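Local coordinates for protein alpha-galactosidase (Thermus thermophilus, PDB 6LCJ) that probably hydrolyses terminal alpha-galactosyl residues from galactosides and assembles as a hexamer, at residues Asp197-Ala202 against Leu232-Phe237; Arg201-Trp206 against Leu238-Ser243; Leu301-Leu306 against Leu336-Ala341. All blocks are in the same frame, centred on the assembly; numbering follows the deposited sequence.

Contact 1 of 3, residues Asp197-Ala202 against Leu232-Phe237; sequences DGWQRA and LWFAPF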
loop_
_atom_site.group_PDB
_atom_site.type_symbol
_atom_site.label_atom_id
_atom_site.label_comp_id
_atom_site.label_asym_id
_atom_site.label_seq_id
_atom_site.Cartn_x
_atom_site.Cartn_y
_atom_site.Cartn_z
ATOM N N ASP E 197 -15.711 31.001 30.489
ATOM C CA ASP E 197 -15.614 31.263 29.063
ATOM C C ASP E 197 -16.907 31.890 28.563
ATOM O O ASP E 197 -18.002 31.476 28.950
ATOM C CB ASP E 197 -15.314 29.940 28.354
ATOM C CG ASP E 197 -15.092 30.077 26.863
ATOM O OD1 ASP E 197 -14.893 31.196 26.347
ATOM O OD2 ASP E 197 -15.092 29.020 26.195
ATOM N N GLY E 198 -16.771 32.939 27.746
ATOM C CA GLY E 198 -17.916 33.615 27.171
ATOM C C GLY E 198 -17.962 35.123 27.353
ATOM O O GLY E 198 -18.802 35.794 26.746
ATOM N N TRP E 199 -17.093 35.675 28.197
ATOM C CA TRP E 199 -17.061 37.121 28.390
ATOM C C TRP E 199 -16.163 37.851 27.394
ATOM O O TRP E 199 -16.350 39.054 27.190
ATOM C CB TRP E 199 -16.600 37.461 29.808
ATOM C CG TRP E 199 -15.177 37.074 30.074
ATOM C CD1 TRP E 199 -14.729 35.872 30.543
ATOM C CD2 TRP E 199 -14.013 37.887 29.883
ATOM N NE1 TRP E 199 -13.360 35.884 30.655
ATOM C CE2 TRP E 199 -12.893 37.112 30.265
ATOM C CE3 TRP E 199 -13.806 39.196 29.426
ATOM C CZ2 TRP E 199 -11.588 37.601 30.204
ATOM C CZ3 TRP E 199 -12.511 39.683 29.376
ATOM C CH2 TRP E 199 -11.417 38.885 29.762
ATOM N N GLN E 200 -15.219 37.159 26.762
ATOM C CA GLN E 200 -14.166 37.765 25.958
ATOM C C GLN E 200 -14.584 37.927 24.494
ATOM O O GLN E 200 -15.526 37.296 24.012
ATOM C CB GLN E 200 -12.885 36.928 26.048
ATOM C CG GLN E 200 -12.924 35.611 25.273
ATOM C CD GLN E 200 -13.765 34.510 25.951
ATOM O OE1 GLN E 200 -14.413 34.731 26.975
ATOM N NE2 GLN E 200 -13.745 33.322 25.375
ATOM N N ARG E 201 -13.856 38.793 23.778
ATOM C CA ARG E 201 -14.133 38.972 22.353
ATOM C C ARG E 201 -13.572 37.831 21.515
ATOM O O ARG E 201 -14.180 37.454 20.506
ATOM C CB ARG E 201 -13.566 40.303 21.863
ATOM C CG ARG E 201 -14.160 41.532 22.536
ATOM C CD ARG E 201 -13.416 42.803 22.130
ATOM N NE ARG E 201 -13.609 43.095 20.710
ATOM C CZ ARG E 201 -14.753 43.537 20.188
ATOM N NH1 ARG E 201 -15.809 43.746 20.976
ATOM N NH2 ARG E 201 -14.848 43.771 18.880
ATOM N N ALA E 202 -12.437 37.263 21.917
ATOM C CA ALA E 202 -11.771 36.214 21.154
ATOM C C ALA E 202 -10.635 35.654 21.993
ATOM O O ALA E 202 -10.209 36.262 22.979
ATOM C CB ALA E 202 -11.227 36.739 19.816
ATOM N N LEU E 232 -12.440 35.108 37.306
ATOM C CA LEU E 232 -12.440 35.246 35.856
ATOM C C LEU E 232 -11.570 34.159 35.227
ATOM O O LEU E 232 -10.587 33.698 35.821
ATOM C CB LEU E 232 -11.959 36.646 35.445
ATOM C CG LEU E 232 -12.150 37.166 34.014
ATOM C CD1 LEU E 232 -13.609 37.320 33.642
ATOM C CD2 LEU E 232 -11.438 38.506 33.859
ATOM N N TRP E 233 -11.946 33.770 34.006
ATOM C CA TRP E 233 -11.360 32.671 33.246
ATOM C C TRP E 233 -10.537 33.204 32.078
ATOM O O TRP E 233 -11.004 34.070 31.334
ATOM C CB TRP E 233 -12.486 31.774 32.706
ATOM C CG TRP E 233 -12.100 30.654 31.765
ATOM C CD1 TRP E 233 -11.848 29.355 32.106
ATOM C CD2 TRP E 233 -11.962 30.725 30.339
ATOM N NE1 TRP E 233 -11.565 28.614 30.985
ATOM C CE2 TRP E 233 -11.621 29.432 29.887
ATOM C CE3 TRP E 233 -12.093 31.751 29.400
ATOM C CZ2 TRP E 233 -11.400 29.144 28.538
ATOM C CZ3 TRP E 233 -11.875 31.458 28.051
ATOM C CH2 TRP E 233 -11.530 30.169 27.642
ATOM N N PHE E 234 -9.334 32.655 31.885
ATOM C CA PHE E 234 -8.531 32.922 30.690
ATOM C C PHE E 234 -7.971 31.623 30.124
ATOM O O PHE E 234 -7.810 30.635 30.836
ATOM C CB PHE E 234 -7.341 33.855 30.968
ATOM C CG PHE E 234 -7.725 35.178 31.528
ATOM C CD1 PHE E 234 -7.841 35.353 32.901
ATOM C CD2 PHE E 234 -7.954 36.257 30.689
ATOM C CE1 PHE E 234 -8.204 36.572 33.431
ATOM C CE2 PHE E 234 -8.311 37.493 31.203
ATOM C CZ PHE E 234 -8.436 37.651 32.583
ATOM N N ALA E 235 -7.641 31.647 28.827
ATOM C CA ALA E 235 -6.810 30.629 28.172
ATOM C C ALA E 235 -5.627 31.378 27.572
ATOM O O ALA E 235 -5.568 31.593 26.353
ATOM C CB ALA E 235 -7.578 29.844 27.106
ATOM N N PRO E 236 -4.659 31.785 28.401
ATOM C CA PRO E 236 -3.753 32.874 27.992
ATOM C C PRO E 236 -2.827 32.546 26.821
ATOM O O PRO E 236 -2.463 33.465 26.078
ATOM C CB PRO E 236 -2.962 33.172 29.279
ATOM C CG PRO E 236 -3.133 31.965 30.135
ATOM C CD PRO E 236 -4.457 31.376 29.803
ATOM N N PHE E 237 -2.434 31.286 26.617
ATOM C CA PHE E 237 -1.490 30.939 25.561
ATOM C C PHE E 237 -2.152 30.285 24.354
ATOM O O PHE E 237 -1.459 29.657 23.539
ATOM C CB PHE E 237 -0.401 30.027 26.106
ATOM C CG PHE E 237 0.385 30.648 27.200
ATOM C CD1 PHE E 237 1.467 31.464 26.919
ATOM C CD2 PHE E 237 0.044 30.421 28.523
ATOM C CE1 PHE E 237 2.199 32.036 27.946
ATOM C CE2 PHE E 237 0.754 30.990 29.530
ATOM C CZ PHE E 237 1.838 31.790 29.258
#
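In the beta/alpha barrel of this glycosidase, the loop behind strand 192-195 folds back on the C-terminal end of the neighbouring parallel strand 229-234, where Asp197 and Trp199 meet Leu232, Trp233 and Phe234. It illustrates how a loop at a barrel rim is pinned through one backbone carbonyl and several aromatic surfaces. Trp199 points its indole N-H at the main chain: NE1 lies 3.0 Å from Trp233 O, in the ring plane of the donor and the carbonyl plane of the acceptor, with a fairly straight N-H...O angle of 156°. One methyl, Leu232 CD1, sits over the five-membered ring, 3.4 Å from its centroid, while Gln200 CB covers the opposite face. Farther along the same edge, Trp199 CZ2 comes within 3.4 Å of Phe234 CE2, in an offset edge-to-face pair with planes at 87°. With an alanine here, Trp233 O would probably lose this donor, and a gap would open between the Leu232 methyl and the Phe234 ring. The second indole, Trp233, has Asp197 running alongside it, over one face: CB lies over the six-membered ring, 3.7 Å from its centroid, and CG, anti to the backbone N (chi1 -176°), carries the carboxylate on along the same face, with CG and OD1 over Trp233 CH2 and CZ3. The Trp233 NE1 end is held by Asp304, and Asp197 OD2 by Trp268. The Asp197 carboxylate is fixed from within its own loop, since Gln200 NE2 meets OD1 at 2.6 Å and Gly198 N reaches Gln200 OE1 at 3.1 Å.

Contact 2 of 3, residues Arg201-Trp206 against Leu238-Ser243; sequences RALGDW and LVTADS
Two turns meet here above the barrel rim, Leu203 and Gly204 of the type II turn Ala202-Asp205 lying against Leu238-Ser243, whose strand 238-240 is the edge of a small antiparallel sheet; it is a turn set against an edge strand and the turn that follows it, held by a serine, two waters and one leucine. Leu203 supplies the apolar part. With CG anti to the carbonyl carbon (chi1 -63°), the Leu203 side chain extends toward the strand and crosses that of Thr240 at about a right angle, CD1 3.6 Å from Thr240 CG2, and CB rests 3.6 Å from Leu238 O. Trp268 backs both Leu203 and Leu238. Gly204 follows with a positive phi of 88°, where a CB would press on the carbonyl oxygen of Leu203 and would come close to Val239 CG2. The polar part centres on Ser243 OG. This oxygen accepts the amide of Thr240, N to OG 2.8 Å, and lies 2.9 Å from Leu203 O, toward which its hydroxyl may donate although another acceptor competes for the proton. Water 1 links the same two residues, Leu203 and Thr240, by other atoms, taking the N-H of Leu203 and sitting 2.7 Å from Thr240 OG1. Water 2 joins the Trp206 indole to the strand: it accepts from NE1 at 2.9 Å, in the ring plane, and can donate to Leu238 O. Arg201 and Ala202, both facing Asp205, form a classic beta bulge in the first segment. The chemistry implies a joint in which the polar links that cross between turn and strand run through a hydroxyl and two waters, not through direct backbone pairing.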
loop_
_atom_site.group_PDB
_atom_site.type_symbol
_atom_site.label_atom_id
_atom_site.label_comp_id
_atom_site.label_asym_id
_atom_site.label_seq_id
_atom_site.Cartn_x
_atom_site.Cartn_y
_atom_site.Cartn_z
ATOM N N ARG E 201 -13.856 38.793 23.778
ATOM C CA ARG E 201 -14.133 38.972 22.353
ATOM C C ARG E 201 -13.572 37.831 21.515
ATOM O O ARG E 201 -14.180 37.454 20.506
ATOM C CB ARG E 201 -13.566 40.303 21.863
ATOM C CG ARG E 201 -14.160 41.532 22.536
ATOM C CD ARG E 201 -13.416 42.803 22.130
ATOM N NE ARG E 201 -13.609 43.095 20.710
ATOM C CZ ARG E 201 -14.753 43.537 20.188
ATOM N NH1 ARG E 201 -15.809 43.746 20.976
ATOM N NH2 ARG E 201 -14.848 43.771 18.880
ATOM N N ALA E 202 -12.437 37.263 21.917
ATOM C CA ALA E 202 -11.771 36.214 21.154
ATOM C C ALA E 202 -10.635 35.654 21.993
ATOM O O ALA E 202 -10.209 36.262 22.979
ATOM C CB ALA E 202 -11.227 36.739 19.816
ATOM N N LEU E 203 -10.137 34.489 21.581
ATOM C CA LEU E 203 -8.873 34.012 22.123
ATOM C C LEU E 203 -7.765 34.981 21.740
ATOM O O LEU E 203 -7.563 35.263 20.556
ATOM C CB LEU E 203 -8.563 32.621 21.593
ATOM C CG LEU E 203 -9.531 31.513 21.976
ATOM C CD1 LEU E 203 -9.076 30.235 21.300
ATOM C CD2 LEU E 203 -9.641 31.354 23.512
ATOM N N GLY E 204 -7.050 35.497 22.733
ATOM C CA GLY E 204 -6.056 36.513 22.478
ATOM C C GLY E 204 -6.584 37.933 22.506
ATOM O O GLY E 204 -5.778 38.873 22.555
ATOM N N ASP E 205 -7.906 38.111 22.490
ATOM C CA ASP E 205 -8.571 39.406 22.645
ATOM C C ASP E 205 -9.389 39.381 23.943
ATOM O O ASP E 205 -10.620 39.295 23.927
ATOM C CB ASP E 205 -9.442 39.703 21.419
ATOM C CG ASP E 205 -9.900 41.163 21.351
ATOM O OD1 ASP E 205 -9.583 41.943 22.281
ATOM O OD2 ASP E 205 -10.590 41.515 20.370
ATOM N N TRP E 206 -8.685 39.442 25.071
ATOM C CA TRP E 206 -9.273 39.319 26.404
ATOM C C TRP E 206 -9.814 40.675 26.862
ATOM O O TRP E 206 -9.282 41.348 27.749
ATOM C CB TRP E 206 -8.245 38.752 27.371
ATOM C CG TRP E 206 -7.802 37.420 26.892
ATOM C CD1 TRP E 206 -6.634 37.116 26.246
ATOM C CD2 TRP E 206 -8.556 36.204 26.957
ATOM N NE1 TRP E 206 -6.605 35.780 25.931
ATOM C CE2 TRP E 206 -7.776 35.197 26.356
ATOM C CE3 TRP E 206 -9.816 35.869 27.471
ATOM C CZ2 TRP E 206 -8.215 33.875 26.255
ATOM C CZ3 TRP E 206 -10.249 34.568 27.366
ATOM C CH2 TRP E 206 -9.452 33.582 26.769
ATOM N N LEU E 238 -3.459 30.450 24.201
ATOM C CA LEU E 238 -4.216 29.815 23.142
ATOM C C LEU E 238 -4.738 30.872 22.187
ATOM O O LEU E 238 -5.167 31.948 22.611
ATOM C CB LEU E 238 -5.375 29.011 23.729
ATOM C CG LEU E 238 -5.827 27.739 23.027
ATOM C CD1 LEU E 238 -4.758 26.696 23.105
ATOM C CD2 LEU E 238 -7.082 27.260 23.692
ATOM N N VAL E 239 -4.736 30.553 20.898
ATOM C CA VAL E 239 -5.127 31.507 19.872
ATOM C C VAL E 239 -5.639 30.720 18.672
ATOM O O VAL E 239 -5.293 29.553 18.490
ATOM C CB VAL E 239 -3.918 32.409 19.536
ATOM C CG1 VAL E 239 -2.904 31.669 18.683
ATOM C CG2 VAL E 239 -4.354 33.667 18.887
ATOM N N THR E 240 -6.508 31.332 17.880
ATOM C CA THR E 240 -6.971 30.715 16.638
ATOM C C THR E 240 -6.525 31.547 15.437
ATOM O O THR E 240 -6.040 32.672 15.575
ATOM C CB THR E 240 -8.499 30.554 16.617
ATOM O OG1 THR E 240 -9.120 31.838 16.762
ATOM C CG2 THR E 240 -8.961 29.653 17.735
ATOM N N ALA E 241 -6.706 30.987 14.236
ATOM C CA ALA E 241 -6.363 31.737 13.028
ATOM C C ALA E 241 -7.152 33.036 12.925
ATOM O O ALA E 241 -6.616 34.044 12.457
ATOM C CB ALA E 241 -6.584 30.881 11.783
ATOM N N ASP E 242 -8.406 33.044 13.394
ATOM C CA ASP E 242 -9.249 34.239 13.382
ATOM C C ASP E 242 -8.852 35.279 14.417
ATOM O O ASP E 242 -9.383 36.394 14.379
ATOM C CB ASP E 242 -10.707 33.880 13.652
ATOM C CG ASP E 242 -11.185 32.736 12.812
ATOM O OD1 ASP E 242 -11.722 31.757 13.392
ATOM O OD2 ASP E 242 -11.020 32.823 11.570
ATOM N N SER E 243 -8.000 34.951 15.362
ATOM C CA SER E 243 -7.681 35.921 16.395
ATOM C C SER E 243 -6.915 37.091 15.794
ATOM O O SER E 243 -5.981 36.878 15.010
ATOM C CB SER E 243 -6.861 35.279 17.499
ATOM O OG SER E 243 -7.419 34.031 17.896
HETATM O O HOH W 1 -10.506 33.198 18.572
HETATM O O HOH W 2 -4.739 34.042 24.525
#

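Contact 3 of 3, residues Leu301-Leu306 against Leu336-Ala341; sequences LKLDFL and LLFCGA
Leu301-Leu303 and Leu336-Phe338 are adjacent parallel strands of the beta/alpha barrel, their short axes 4.8 Å apart and inclined at 25°. Backbone bonds set the register: Leu337 N reaches Leu301 O at 2.9 Å, Leu303 N reaches Leu337 O, and Cys339 N reaches Leu303 O. Beyond the strands the pairing fades, and Leu306 N makes a weak bond to Cys339 O at 3.3 Å. Apolar contacts gather on the face of Leu301, Leu303, Leu336 and Phe338. Leu336 CD2 lies 3.7 Å from Leu301 CB and also touches Leu303 CD1. Further on, Leu306 CD1 sits over the Phe338 ring, 3.8 Å from its centroid and displaced toward the rim, while Leu306 CB meets Ala341 CB. On the other face, Lys302 and Leu337 lie side by side, with Lys302 CG 3.8 Å from Leu337 CD2. The lysine is extended throughout, CG being anti to the backbone N (chi1 -177°), and this carries NZ past the leucine to a salt bridge with Asp196. Among the polar side chains, Asp304 OD1 accepts the amide of Phe305 at 2.8 Å and lies 3.1 Å from Cys339 SG, while its OD2 is bonded by Trp233 NE1. Helix 317-331 makes the beta-alpha-beta crossover between the strands; its Arg328 touches Leu336 and its Tyr320 touches Leu306, Phe338 and Ala341, while strands 229-234 and 352-354 continue the barrel on either side.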
loop_
_atom_site.group_PDB
_atom_site.type_symbol
_atom_site.label_atom_id
_atom_site.label_comp_id
_atom_site.label_asym_id
_atom_site.label_seq_id
_atom_site.Cartn_x
_atom_site.Cartn_y
_atom_site.Cartn_z
ATOM N N LEU E 301 -8.526 33.453 39.661
ATOM C CA LEU E 301 -8.339 33.329 38.218
ATOM C C LEU E 301 -8.282 31.865 37.815
ATOM O O LEU E 301 -7.548 31.076 38.420
ATOM C CB LEU E 301 -7.067 34.039 37.764
ATOM C CG LEU E 301 -7.009 35.528 38.097
ATOM C CD1 LEU E 301 -5.656 36.118 37.660
ATOM C CD2 LEU E 301 -8.186 36.246 37.438
ATOM N N LYS E 302 -9.067 31.505 36.810
ATOM C CA LYS E 302 -9.043 30.163 36.243
ATOM C C LYS E 302 -8.258 30.238 34.941
ATOM O O LYS E 302 -8.737 30.781 33.937
ATOM C CB LYS E 302 -10.455 29.622 36.030
ATOM C CG LYS E 302 -10.520 28.186 35.514
ATOM C CD LYS E 302 -11.970 27.693 35.461
ATOM C CE LYS E 302 -12.131 26.387 34.672
ATOM N NZ LYS E 302 -13.569 25.936 34.599
ATOM N N LEU E 303 -7.041 29.728 34.977
ATOM C CA LEU E 303 -6.146 29.754 33.836
ATOM C C LEU E 303 -6.255 28.400 33.164
ATOM O O LEU E 303 -5.951 27.373 33.776
ATOM C CB LEU E 303 -4.714 30.057 34.284
ATOM C CG LEU E 303 -4.611 31.345 35.108
ATOM C CD1 LEU E 303 -3.163 31.638 35.534
ATOM C CD2 LEU E 303 -5.199 32.519 34.316
ATOM N N ASP E 304 -6.723 28.397 31.928
ATOM C CA ASP E 304 -7.164 27.186 31.271
ATOM C C ASP E 304 -6.296 26.904 30.055
ATOM O O ASP E 304 -5.589 27.787 29.560
ATOM C CB ASP E 304 -8.626 27.308 30.847
ATOM C CG ASP E 304 -9.352 25.967 30.819
ATOM O OD1 ASP E 304 -8.704 24.886 30.838
ATOM O OD2 ASP E 304 -10.599 26.019 30.771
ATOM N N PHE E 305 -6.374 25.651 29.580
ATOM C CA PHE E 305 -5.651 25.206 28.396
ATOM C C PHE E 305 -4.163 25.469 28.537
ATOM O O PHE E 305 -3.497 25.822 27.566
ATOM C CB PHE E 305 -6.188 25.876 27.127
ATOM C CG PHE E 305 -7.565 25.431 26.744
ATOM C CD1 PHE E 305 -8.680 25.921 27.412
ATOM C CD2 PHE E 305 -7.748 24.513 25.721
ATOM C CE1 PHE E 305 -9.962 25.504 27.065
ATOM C CE2 PHE E 305 -9.030 24.090 25.365
ATOM C CZ PHE E 305 -10.137 24.589 26.037
ATOM N N LEU E 306 -3.645 25.316 29.754
ATOM C CA LEU E 306 -2.255 25.630 30.035
ATOM C C LEU E 306 -1.284 24.637 29.409
ATOM O O LEU E 306 -0.080 24.920 29.371
ATOM C CB LEU E 306 -2.037 25.695 31.547
ATOM C CG LEU E 306 -2.697 26.846 32.332
ATOM C CD1 LEU E 306 -2.375 26.699 33.814
ATOM C CD2 LEU E 306 -2.232 28.178 31.821
ATOM N N LEU E 336 -4.891 31.159 41.991
ATOM C CA LEU E 336 -4.782 30.642 40.633
ATOM C C LEU E 336 -5.238 29.188 40.617
ATOM O O LEU E 336 -4.677 28.338 41.328
ATOM C CB LEU E 336 -3.358 30.779 40.097
ATOM C CG LEU E 336 -2.868 32.218 40.024
ATOM C CD1 LEU E 336 -1.457 32.250 39.479
ATOM C CD2 LEU E 336 -3.819 33.068 39.189
ATOM N N LEU E 337 -6.283 28.925 39.841
ATOM C CA LEU E 337 -6.754 27.582 39.558
ATOM C C LEU E 337 -6.212 27.190 38.193
ATOM O O LEU E 337 -6.535 27.842 37.193
ATOM C CB LEU E 337 -8.281 27.523 39.563
ATOM C CG LEU E 337 -8.850 26.167 39.117
ATOM C CD1 LEU E 337 -8.595 25.099 40.174
ATOM C CD2 LEU E 337 -10.328 26.262 38.811
ATOM N N PHE E 338 -5.374 26.149 38.157
ATOM C CA PHE E 338 -4.778 25.662 36.911
ATOM C C PHE E 338 -5.680 24.611 36.279
ATOM O O PHE E 338 -6.085 23.653 36.949
ATOM C CB PHE E 338 -3.390 25.057 37.153
ATOM C CG PHE E 338 -2.276 26.078 37.298
ATOM C CD1 PHE E 338 -2.532 27.364 37.770
ATOM C CD2 PHE E 338 -0.966 25.736 36.998
ATOM C CE1 PHE E 338 -1.508 28.279 37.937
ATOM C CE2 PHE E 338 0.068 26.654 37.156
ATOM C CZ PHE E 338 -0.205 27.924 37.625
ATOM N N CYS E 339 -5.962 24.774 34.987
ATOM C CA CYS E 339 -6.839 23.869 34.255
ATOM C C CYS E 339 -6.186 23.508 32.922
ATOM O O CYS E 339 -5.456 24.314 32.340
ATOM C CB CYS E 339 -8.244 24.512 34.033
ATOM S SG CYS E 339 -9.556 23.346 33.408
ATOM N N GLY E 340 -6.453 22.292 32.437
ATOM C CA GLY E 340 -5.853 21.832 31.191
ATOM C C GLY E 340 -4.344 21.828 31.243
ATOM O O GLY E 340 -3.669 22.057 30.222
ATOM N N ALA E 341 -3.805 21.577 32.402
ATOM C CA ALA E 341 -2.457 21.963 32.717
ATOM C C ALA E 341 -1.597 20.744 32.973
ATOM O O ALA E 341 -2.076 19.756 33.548
ATOM C CB ALA E 341 -2.437 22.869 33.959
#

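Overall arrangement
Followed from the N terminus, the chain leaves strand 192-195 and enters the loop that begins both contact 1 and contact 2, which share Arg201 and Ala202. The excursion through helix 216-224 is closed first at strand 229-234 by contact 1, then a little later at strand 238-240 by contact 2, so the two closures cross rather than nest. Trp206 of contact 2 packs on Trp199 and Trp233, setting the turn of contact 2 against the indoles of contact 1. Contact 3 follows in series, closing the loop through helix 317-331. Strands 229-234 and 298-303 are neighbours, so contacts 1 and 3 lie along one barrel wall, and Leu238 touching Phe305 joins contacts 2 and 3.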